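Local atomic coordinates of putative aspartyl-tRNA synthetase (Leishmania major, PDB entry 6OD8), a protein that probably catalyses the ATP-dependent attachment of L-aspartate to tRNA(Asp), as expected of a class II aminoacyl-tRNA synthetase. Residues E78-E83 with S162-K167; E140-V145 with T173-L178; K279-Q284 with K510-S515; E409-V414 with K431-L436. All coordinates share one frame; numbering follows the deposited sequence. Where two conformers were deposited one is given.

Contact 1: E78-E83 with S162-K167; sequences ELSRPE and SDIELK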
# COMPACT_ATOMS: atom_id res chain seq x y z
N GLU A 78 21.78 -19.29 4.25
CA GLU A 78 22.16 -19.79 5.56
C GLU A 78 23.45 -20.61 5.56
O GLU A 78 23.89 -21.03 6.63
CB GLU A 78 21.02 -20.64 6.14
CG GLU A 78 19.76 -19.86 6.53
CD GLU A 78 18.62 -20.76 7.01
OE1 GLU A 78 18.81 -21.99 7.12
OE2 GLU A 78 17.51 -20.23 7.27
N LEU A 79 24.08 -20.83 4.40
CA LEU A 79 25.13 -21.83 4.27
C LEU A 79 26.42 -21.47 4.99
O LEU A 79 27.29 -22.34 5.14
CB LEU A 79 25.43 -22.07 2.79
CG LEU A 79 24.35 -22.89 2.09
CD1 LEU A 79 24.64 -23.02 0.59
CD2 LEU A 79 24.27 -24.24 2.77
N SER A 80 26.59 -20.23 5.43
CA SER A 80 27.79 -19.87 6.16
C SER A 80 27.62 -19.96 7.67
O SER A 80 28.60 -19.76 8.40
CB SER A 80 28.26 -18.48 5.74
OG SER A 80 28.94 -18.55 4.50
N ARG A 81 26.42 -20.28 8.15
CA ARG A 81 26.22 -20.56 9.56
C ARG A 81 27.23 -21.61 10.04
O ARG A 81 27.37 -22.66 9.39
CB ARG A 81 24.79 -21.06 9.81
CG ARG A 81 23.73 -19.95 9.89
CD ARG A 81 22.31 -20.52 9.73
NE ARG A 81 22.13 -21.81 10.41
CZ ARG A 81 21.02 -22.54 10.38
NH1 ARG A 81 19.96 -22.12 9.70
NH2 ARG A 81 20.96 -23.70 11.03
N PRO A 82 27.94 -21.36 11.14
CA PRO A 82 29.01 -22.29 11.54
C PRO A 82 28.51 -23.68 11.90
O PRO A 82 29.29 -24.64 11.81
CB PRO A 82 29.64 -21.60 12.76
CG PRO A 82 28.53 -20.77 13.31
CD PRO A 82 27.77 -20.27 12.11
N GLU A 83 27.25 -23.84 12.29
CA GLU A 83 26.74 -25.16 12.63
C GLU A 83 26.38 -26.00 11.41
O GLU A 83 25.88 -27.12 11.57
CB GLU A 83 25.53 -25.05 13.56
CG GLU A 83 24.26 -24.55 12.89
CD GLU A 83 24.11 -23.05 12.98
OE1 GLU A 83 25.14 -22.36 13.10
OE2 GLU A 83 22.95 -22.57 12.95
N SER A 162 32.31 -17.20 0.15
CA SER A 162 33.68 -17.47 -0.27
C SER A 162 34.42 -18.41 0.67
O SER A 162 35.42 -19.02 0.26
CB SER A 162 34.44 -16.15 -0.40
OG SER A 162 34.41 -15.48 0.85
N ASP A 163 33.96 -18.54 1.91
CA ASP A 163 34.66 -19.33 2.91
C ASP A 163 34.38 -20.83 2.80
O ASP A 163 35.11 -21.62 3.40
CB ASP A 163 34.26 -18.86 4.30
CG ASP A 163 32.74 -18.88 4.51
OD1 ASP A 163 32.00 -18.51 3.56
OD2 ASP A 163 32.30 -19.27 5.61
N ILE A 164 33.35 -21.23 2.05
CA ILE A 164 32.89 -22.61 2.03
C ILE A 164 32.68 -23.08 0.60
O ILE A 164 32.59 -22.29 -0.34
CB ILE A 164 31.59 -22.82 2.84
CG1 ILE A 164 30.47 -21.98 2.23
CG2 ILE A 164 31.81 -22.49 4.32
CD1 ILE A 164 29.11 -22.50 2.50
N GLU A 165 32.57 -24.40 0.47
CA GLU A 165 32.34 -25.05 -0.80
C GLU A 165 31.47 -26.28 -0.54
O GLU A 165 31.60 -26.93 0.50
CB GLU A 165 33.67 -25.45 -1.45
CG GLU A 165 33.53 -26.25 -2.72
CD GLU A 165 34.85 -26.54 -3.37
OE1 GLU A 165 35.71 -27.18 -2.72
OE2 GLU A 165 35.04 -26.11 -4.52
N LEU A 166 30.59 -26.59 -1.49
CA LEU A 166 29.68 -27.73 -1.37
C LEU A 166 30.25 -28.95 -2.08
O LEU A 166 30.59 -28.88 -3.27
CB LEU A 166 28.30 -27.38 -1.95
CG LEU A 166 27.55 -26.22 -1.31
CD1 LEU A 166 26.15 -26.10 -1.90
CD2 LEU A 166 27.48 -26.39 0.21
N LYS A 167 30.35 -30.07 -1.36
CA LYS A 167 30.73 -31.35 -1.96
C LYS A 167 29.46 -32.15 -2.25
O LYS A 167 28.84 -32.70 -1.34
CB LYS A 167 31.68 -32.12 -1.04

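Contact 2: E140-V145 with T173-L178; sequences ESIVDV and TVTESL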
# COMPACT_ATOMS: atom_id res chain seq x y z
N GLU A 140 20.51 -21.71 -15.24
CA GLU A 140 19.23 -21.22 -14.73
C GLU A 140 18.26 -22.35 -14.36
O GLU A 140 17.19 -22.07 -13.82
CB GLU A 140 18.53 -20.22 -15.68
CG GLU A 140 19.40 -18.98 -15.92
CD GLU A 140 19.77 -18.33 -14.61
OE1 GLU A 140 18.84 -17.84 -13.92
OE2 GLU A 140 20.96 -18.35 -14.24
N SER A 141 18.60 -23.62 -14.62
CA SER A 141 17.81 -24.70 -14.05
C SER A 141 17.82 -24.56 -12.54
O SER A 141 18.75 -24.01 -11.95
CB SER A 141 18.37 -26.07 -14.44
OG SER A 141 18.41 -26.25 -15.85
N ILE A 142 16.77 -25.06 -11.90
CA ILE A 142 16.72 -25.12 -10.44
C ILE A 142 16.95 -26.56 -10.02
O ILE A 142 16.34 -27.49 -10.57
CB ILE A 142 15.38 -24.57 -9.91
CG1 ILE A 142 15.30 -23.07 -10.21
CG2 ILE A 142 15.27 -24.84 -8.43
CD1 ILE A 142 13.94 -22.48 -9.96
N VAL A 143 17.88 -26.76 -9.08
CA VAL A 143 18.29 -28.10 -8.68
C VAL A 143 18.07 -28.27 -7.18
O VAL A 143 18.14 -27.31 -6.41
CB VAL A 143 19.76 -28.39 -9.03
CG1 VAL A 143 19.95 -28.52 -10.54
CG2 VAL A 143 20.69 -27.32 -8.44
N ASP A 144 17.79 -29.52 -6.77
CA ASP A 144 17.88 -29.94 -5.38
C ASP A 144 19.20 -30.67 -5.24
O ASP A 144 19.41 -31.68 -5.92
CB ASP A 144 16.73 -30.87 -4.99
CG ASP A 144 15.48 -30.14 -4.58
OD1 ASP A 144 15.56 -28.95 -4.21
OD2 ASP A 144 14.40 -30.76 -4.61
N VAL A 145 20.08 -30.19 -4.38
CA VAL A 145 21.39 -30.79 -4.17
C VAL A 145 21.49 -31.25 -2.72
O VAL A 145 21.10 -30.51 -1.81
CB VAL A 145 22.52 -29.80 -4.51
CG1 VAL A 145 23.87 -30.35 -4.12
CG2 VAL A 145 22.49 -29.47 -6.00
N THR A 173 17.38 -32.12 -10.95
CA THR A 173 16.73 -30.91 -11.41
C THR A 173 15.29 -30.88 -10.89
O THR A 173 14.57 -31.87 -10.95
CB THR A 173 16.74 -30.77 -12.93
OG1 THR A 173 16.29 -31.98 -13.54
CG2 THR A 173 18.16 -30.38 -13.46
N VAL A 174 14.91 -29.72 -10.38
CA VAL A 174 13.53 -29.45 -10.01
C VAL A 174 12.75 -28.96 -11.23
O VAL A 174 11.72 -29.53 -11.59
CB VAL A 174 13.50 -28.42 -8.86
CG1 VAL A 174 12.07 -27.98 -8.53
CG2 VAL A 174 14.18 -29.01 -7.62
N THR A 175 13.24 -27.91 -11.90
CA THR A 175 12.80 -27.55 -13.24
C THR A 175 14.02 -27.25 -14.10
O THR A 175 15.04 -26.77 -13.62
CB THR A 175 11.88 -26.32 -13.24
OG1 THR A 175 12.55 -25.23 -12.59
CG2 THR A 175 10.59 -26.61 -12.50
N GLU A 176 13.90 -27.56 -15.39
CA GLU A 176 14.98 -27.33 -16.34
C GLU A 176 14.73 -26.06 -17.13
O GLU A 176 13.61 -25.82 -17.59
CB GLU A 176 15.13 -28.51 -17.28
CG GLU A 176 15.29 -29.82 -16.58
CD GLU A 176 15.47 -30.96 -17.56
OE1 GLU A 176 15.89 -32.05 -17.14
OE2 GLU A 176 15.20 -30.73 -18.75
N SER A 177 15.77 -25.25 -17.26
CA SER A 177 15.71 -24.07 -18.10
C SER A 177 15.97 -24.47 -19.54
O SER A 177 16.68 -25.43 -19.82
CB SER A 177 16.75 -23.05 -17.63
OG SER A 177 16.79 -21.90 -18.47
N LEU A 178 15.39 -23.71 -20.47
CA LEU A 178 15.89 -23.73 -21.83
C LEU A 178 17.40 -23.49 -21.84
O LEU A 178 17.95 -22.76 -21.00
CB LEU A 178 15.18 -22.66 -22.66
CG LEU A 178 13.67 -22.87 -22.82
CD1 LEU A 178 13.05 -21.74 -23.64
CD2 LEU A 178 13.39 -24.22 -23.45

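Contact 3: K279-Q284 with K510-S515; sequences KQMVLQ and KEYVDS. With FMT (formic acid), chain L.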
# COMPACT_ATOMS: atom_id res chain seq x y z
N LYS A 279 -8.36 12.63 -1.79
CA LYS A 279 -7.71 12.78 -0.50
C LYS A 279 -8.11 14.08 0.19
O LYS A 279 -8.23 14.12 1.42
CB LYS A 279 -6.18 12.64 -0.61
CG LYS A 279 -5.43 13.77 -1.38
CD LYS A 279 -3.93 13.46 -1.38
CE LYS A 279 -3.19 14.45 -2.28
NZ LYS A 279 -1.73 14.47 -1.99
N GLN A 280 -8.41 15.15 -0.57
CA GLN A 280 -8.99 16.32 0.07
C GLN A 280 -10.41 16.06 0.56
O GLN A 280 -10.80 16.53 1.64
CB GLN A 280 -9.00 17.51 -0.90
CG GLN A 280 -7.65 17.93 -1.40
CD GLN A 280 -7.79 19.16 -2.30
OE1 GLN A 280 -7.57 19.10 -3.51
NE2 GLN A 280 -8.22 20.26 -1.70
N MET A 281 -11.24 15.41 -0.26
CA MET A 281 -12.62 15.20 0.13
C MET A 281 -12.72 14.36 1.40
O MET A 281 -13.63 14.58 2.20
CB MET A 281 -13.38 14.52 -1.02
CG MET A 281 -13.40 15.41 -2.29
SD MET A 281 -13.90 14.52 -3.80
CE MET A 281 -15.58 14.22 -3.28
N VAL A 282 -11.80 13.42 1.61
CA VAL A 282 -11.91 12.57 2.79
C VAL A 282 -11.66 13.38 4.06
O VAL A 282 -12.27 13.12 5.10
CB VAL A 282 -10.96 11.37 2.68
CG1 VAL A 282 -11.03 10.50 3.95
CG2 VAL A 282 -11.36 10.52 1.47
N LEU A 283 -10.80 14.40 3.99
CA LEU A 283 -10.61 15.25 5.16
C LEU A 283 -11.89 15.99 5.52
O LEU A 283 -12.13 16.30 6.70
CB LEU A 283 -9.49 16.24 4.90
CG LEU A 283 -8.08 15.74 4.62
CD1 LEU A 283 -7.10 16.86 4.90
CD2 LEU A 283 -7.70 14.48 5.37
N GLN A 284 -12.74 16.27 4.54
CA GLN A 284 -14.01 16.90 4.86
C GLN A 284 -15.02 15.92 5.46
O GLN A 284 -16.10 16.35 5.87
CB GLN A 284 -14.59 17.56 3.59
CG GLN A 284 -13.58 18.44 2.82
CD GLN A 284 -12.61 19.22 3.71
OE1 GLN A 284 -12.98 19.77 4.74
NE2 GLN A 284 -11.35 19.27 3.30
N LYS A 510 -18.03 18.62 -9.94
CA LYS A 510 -18.87 19.35 -8.99
C LYS A 510 -18.81 18.74 -7.59
O LYS A 510 -18.96 19.46 -6.60
CB LYS A 510 -20.31 19.42 -9.50
CG LYS A 510 -21.03 18.08 -9.64
CD LYS A 510 -22.44 18.27 -10.19
CE LYS A 510 -23.33 17.07 -9.85
NZ LYS A 510 -22.87 15.81 -10.48
N GLU A 511 -18.61 17.42 -7.47
CA GLU A 511 -18.67 16.81 -6.13
C GLU A 511 -17.49 17.24 -5.27
O GLU A 511 -17.61 17.41 -4.05
CB GLU A 511 -18.73 15.28 -6.24
CG GLU A 511 -20.04 14.75 -6.78
CD GLU A 511 -19.96 14.46 -8.27
OE1 GLU A 511 -18.93 14.80 -8.89
OE2 GLU A 511 -20.93 13.89 -8.81
N TYR A 512 -16.32 17.40 -5.89
CA TYR A 512 -15.16 17.88 -5.15
C TYR A 512 -15.41 19.28 -4.58
O TYR A 512 -15.20 19.52 -3.38
CB TYR A 512 -13.96 17.85 -6.10
CG TYR A 512 -12.74 18.64 -5.73
CD1 TYR A 512 -11.82 18.15 -4.81
CD2 TYR A 512 -12.47 19.87 -6.34
CE1 TYR A 512 -10.70 18.84 -4.49
CE2 TYR A 512 -11.33 20.57 -6.04
CZ TYR A 512 -10.44 20.05 -5.11
OH TYR A 512 -9.29 20.75 -4.78
N VAL A 513 -15.88 20.20 -5.42
CA VAL A 513 -16.24 21.54 -4.94
C VAL A 513 -17.31 21.45 -3.85
O VAL A 513 -17.20 22.07 -2.78
CB VAL A 513 -16.72 22.42 -6.11
CG1 VAL A 513 -17.16 23.79 -5.60
CG2 VAL A 513 -15.62 22.57 -7.18
N ASP A 514 -18.34 20.63 -4.09
CA ASP A 514 -19.42 20.46 -3.12
C ASP A 514 -18.91 19.94 -1.77
O ASP A 514 -19.55 20.19 -0.74
CB ASP A 514 -20.47 19.49 -3.67
CG ASP A 514 -21.38 20.14 -4.68
OD1 ASP A 514 -21.28 21.37 -4.89
OD2 ASP A 514 -22.19 19.39 -5.28
N SER A 515 -17.81 19.18 -1.77
CA SER A 515 -17.31 18.63 -0.51
C SER A 515 -16.80 19.70 0.45
O SER A 515 -16.58 19.40 1.63
CB SER A 515 -16.20 17.60 -0.75
OG SER A 515 -14.95 18.20 -1.08
C FMT L . -14.88 14.58 -8.16
O1 FMT L . -15.14 13.52 -7.56
O2 FMT L . -15.69 15.50 -8.39
O HOH W 1 -8.90 22.94 -2.96

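Contact 4: E409-V414 with K431-L436; sequences ELLNTV and KLLGKL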
# COMPACT_ATOMS: atom_id res chain seq x y z
N GLU A 409 17.44 34.34 -7.63
CA GLU A 409 18.65 35.16 -7.52
C GLU A 409 19.90 34.29 -7.60
O GLU A 409 20.91 34.71 -8.18
CB GLU A 409 18.65 35.95 -6.21
CG GLU A 409 17.57 37.00 -6.10
CD GLU A 409 17.53 37.63 -4.73
OE1 GLU A 409 18.50 37.45 -3.96
OE2 GLU A 409 16.52 38.30 -4.40
N LEU A 410 19.84 33.08 -7.04
CA LEU A 410 20.98 32.17 -7.09
C LEU A 410 21.27 31.74 -8.52
O LEU A 410 22.43 31.75 -8.97
CB LEU A 410 20.73 30.96 -6.19
CG LEU A 410 21.78 29.85 -6.11
CD1 LEU A 410 23.15 30.42 -5.77
CD2 LEU A 410 21.37 28.82 -5.08
N LEU A 411 20.23 31.36 -9.26
CA LEU A 411 20.38 31.07 -10.68
C LEU A 411 20.99 32.25 -11.42
O LEU A 411 21.88 32.08 -12.25
CB LEU A 411 19.03 30.72 -11.30
CG LEU A 411 18.60 29.27 -11.10
CD1 LEU A 411 17.11 29.16 -11.31
CD2 LEU A 411 19.37 28.40 -12.09
N ASN A 412 20.53 33.46 -11.11
CA ASN A 412 21.01 34.63 -11.83
C ASN A 412 22.49 34.89 -11.61
O ASN A 412 23.08 35.66 -12.37
CB ASN A 412 20.19 35.88 -11.43
CG ASN A 412 18.82 35.94 -12.12
OD1 ASN A 412 18.61 35.29 -13.14
ND2 ASN A 412 17.89 36.71 -11.55
N THR A 413 23.12 34.27 -10.60
CA THR A 413 24.56 34.51 -10.44
C THR A 413 25.38 33.91 -11.57
O THR A 413 26.50 34.36 -11.81
CB THR A 413 25.08 33.96 -9.11
OG1 THR A 413 24.94 32.54 -9.07
CG2 THR A 413 24.38 34.61 -7.92
N VAL A 414 24.85 32.92 -12.28
CA VAL A 414 25.56 32.29 -13.39
C VAL A 414 24.85 32.50 -14.73
O VAL A 414 25.37 32.05 -15.75
CB VAL A 414 25.79 30.79 -13.14
CG1 VAL A 414 26.58 30.57 -11.87
CG2 VAL A 414 24.46 30.06 -13.07
N LYS A 431 18.06 21.55 -12.79
CA LYS A 431 19.33 20.87 -12.58
C LYS A 431 20.44 21.88 -12.32
O LYS A 431 21.31 21.63 -11.47
CB LYS A 431 19.67 19.95 -13.74
CG LYS A 431 19.23 18.51 -13.44
CD LYS A 431 19.84 17.45 -14.35
CE LYS A 431 18.83 16.98 -15.38
NZ LYS A 431 18.76 15.49 -15.45
N LEU A 432 20.42 23.03 -13.00
CA LEU A 432 21.40 24.06 -12.70
C LEU A 432 21.25 24.54 -11.26
O LEU A 432 22.24 24.67 -10.54
CB LEU A 432 21.28 25.22 -13.69
CG LEU A 432 22.26 26.38 -13.49
CD1 LEU A 432 23.70 25.90 -13.53
CD2 LEU A 432 22.06 27.48 -14.56
N LEU A 433 20.00 24.72 -10.81
CA LEU A 433 19.77 25.18 -9.45
C LEU A 433 20.29 24.17 -8.44
O LEU A 433 20.93 24.55 -7.45
CB LEU A 433 18.28 25.45 -9.23
CG LEU A 433 17.86 25.86 -7.82
CD1 LEU A 433 18.58 27.16 -7.38
CD2 LEU A 433 16.34 26.00 -7.70
N GLY A 434 20.03 22.88 -8.68
CA GLY A 434 20.50 21.86 -7.75
C GLY A 434 22.01 21.76 -7.70
O GLY A 434 22.58 21.48 -6.64
N LYS A 435 22.68 21.99 -8.83
CA LYS A 435 24.14 22.04 -8.82
C LYS A 435 24.65 23.22 -8.01
O LYS A 435 25.57 23.08 -7.20
CB LYS A 435 24.69 22.09 -10.25
N LEU A 436 24.05 24.40 -8.21
CA LEU A 436 24.43 25.57 -7.42
C LEU A 436 24.18 25.33 -5.93
O LEU A 436 24.98 25.75 -5.08
CB LEU A 436 23.66 26.81 -7.89
CG LEU A 436 24.00 27.30 -9.30
CD1 LEU A 436 23.05 28.41 -9.80
CD2 LEU A 436 25.43 27.81 -9.31

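Contact 1: E78-E83 with S162-K167
L79 and I164 make the apolar half of this contact, in which a turn ahead of the first strand of a barrel settles against one of the barrel's later strands. The terminal methyl of I164 does the touching: CD1 lies 3.7 Å from L79 CB and also reaches the backbone carbonyl oxygen of L79. I164 holds CG1 between its own backbone N and carbonyl carbon (chi1 61°), and from there the branch runs out to the turn. Farther along the strand, L166 meets L79 more loosely, methyl to methyl, with 4.2 Å between L79 CD1 and L166 CD1. Both leucines also touch V116, V149 and I91 on three other strands of the barrel, so L79 takes its place in a common hydrophobic core.

The polar half is slighter. S80 OG stands 3.2 Å from D163 OD1, a weak interaction; H161 ND1 is also a hydrogen-bond partner of this hydroxyl, and the stronger one. Here the contact reaches the surface, with D163 exposed.

Ionic and backbone bonds within 78-83 shape the turn itself. R81 N donates to E78 O at 3.0 Å, closing a type I beta turn, and the guanidinium of R81 bridges two carboxylates: NH1 is 2.8 Å from E78 OE1, while NE lies 2.8 Å from E83 OE2. R81 CB is directed away from the strand and L79 CB toward it; the salt-bridge network makes no contact with 162-167.

A leucine from a preceding turn thus joins the interior of the curled OB-fold sheet, the nucleic-acid-binding barrel that in relatives binds the tRNA anticodon, as it probably does here.

Contact 2: E140-V145 with T173-L178
T173 packs on V143 where the last strand of the OB-fold barrel leaves its neighbour through a classic beta bulge, V174 and T175 both facing I142. The methyls T173 CG2 and V143 CG1 are 3.9 Å apart in this antiparallel, non-hydrogen-bonded pair. At V174 the chain turns a corner: its N gives a 2.7 Å bond to I142 O, while its side chain spans two partners, CB against I142 CG2 and CG2 against the carboxylate of D144, whose charge is paired with R92. T175 restores the ladder in a hydrogen-bonded pair with I142, accepting at its O from I142 N (3.0 Å) but returning only a weak bond from its own N to I142 O. Its side chain lies beside that of I142, pointing the same way, and OG1 is hydrogen-bonded to A520 O of the second subunit, so the bulge also faces the dimer partner. E176 contributes little beyond its backbone, which passes S141 OG. S177 then tucks CB against the backbone of E140 and S141, and its side chain also packs on L518 of the second subunit. S141 OG, itself bonded to A138 O, accepts a hydrogen bond from S177 N at 3.2 Å, nearly straight at 170° about the hydrogen.

Contact 3: K279-Q284 with K510-S515
The phenol ring of Y512 meets Q280 at its edge, near the ring plane, where the amide of the glutamine is turned 78° against it. Y512 OH donates to Q280 OE1 at 2.7 Å, tilted out of the carbonyl plane, with a C=O...O angle of 109°. A water doubles the link: it accepts from Q280 NE2 and donates to Y512 OH. The amide has further partners, OE1 in Q276 NE2 and NE2 in H523 NE2, which would fix its rotation. M281 CG lies along the same ring edge, nearer the tyrosine backbone, and F516 and Y512 stack edge-to-face (T-shaped).

These groups join two short helices, 279-283 and 510-514, whose axes pass 9.9 Å apart at 35°, within the catalytic domain of the class II synthetase family. The contact lies beside H523 at the start of a strand of the domain's large mixed sheet, and W209 of the second subunit packs on both M281 and S515.

M281 lies between the helices, against Y512, E511 and S515. Its chain bends at chi3, bringing SD to 3.8 Å from Y512 CA and the methyl CE near the carbonyl oxygen of E511. Y512 N donates to O2 of a formic acid, probably from the crystallisation liquor, at 3.2 Å. Nearer its base, M281 CG touches S515 OG at 3.4 Å, a hydroxyl already spent on Y512 O through a 2.7 Å bond in the carbonyl plane. Q284 closes the far end with its aliphatic part, CB being 3.3 Å from S515 O. Its amide folds back instead, NE2 donating to Q280 O, while OE1 accepts from W521 N.

Contact 4: E409-V414 with K431-L436
L436 is the chief projection of this contact, reaching from helix 427-441 into a hollow formed by L410, L411 and V414. Its CD1 enters deepest, 3.5 Å from the backbone oxygen of L410 and 3.9 Å from L411 CA, so that the methyl rests on the main chain itself. The other branch, CD2, lies 3.9 Å from V414 CG1, and the two side chains slide past each other in opposite directions. Nearer the base of the leucine, L410 CG packs on L436 CB.

L410 in turn projects toward helix 427-441. With CG anti to the backbone N (chi1 179°), it sends CD2 to L433 CD1, 4.0 Å away, the two side chains crossing at about a right angle. L411 works on the other flank, placing CD2 against both CG and CD2 of L432.

Two leucines and a valine from 409-414 thus mesh with three leucines of helix 427-441, a wholly apolar join inside the class II synthetase domain, with no hydrogen bond across it. Neighbouring loops extend the apolar patch, F388 beside L410 and I425 beside L411.

V414 covers the outer side, its CG2 wedged between two leucine methyls, 3.8 Å from L432 CD2 and 3.9 Å from L436 CD1. L410 O accepts from both T413 N and T413 OG1, the latter at 2.6 Å, holding the turn that leads to V414.

In the fold
Contacts 1 and 2 both reach the curled OB-fold sheet, where strands 142-151 and 164-168 are neighbours. Their centres are 21 Å apart and their segments alternate, so the two contacts cross along the chain. Contacts 3 and 4 follow in the catalytic domain, on the opposite side of the chain's centre, with centres 53 to 59 Å from the first two. Contact 4 is nested within the long loop that contact 3 closes, yet their centres stand 39 Å apart. Contacts 2 and 3 both touch the second subunit, so each of the two domains helps build the dimer, while contacts 1 and 4 lie away from it.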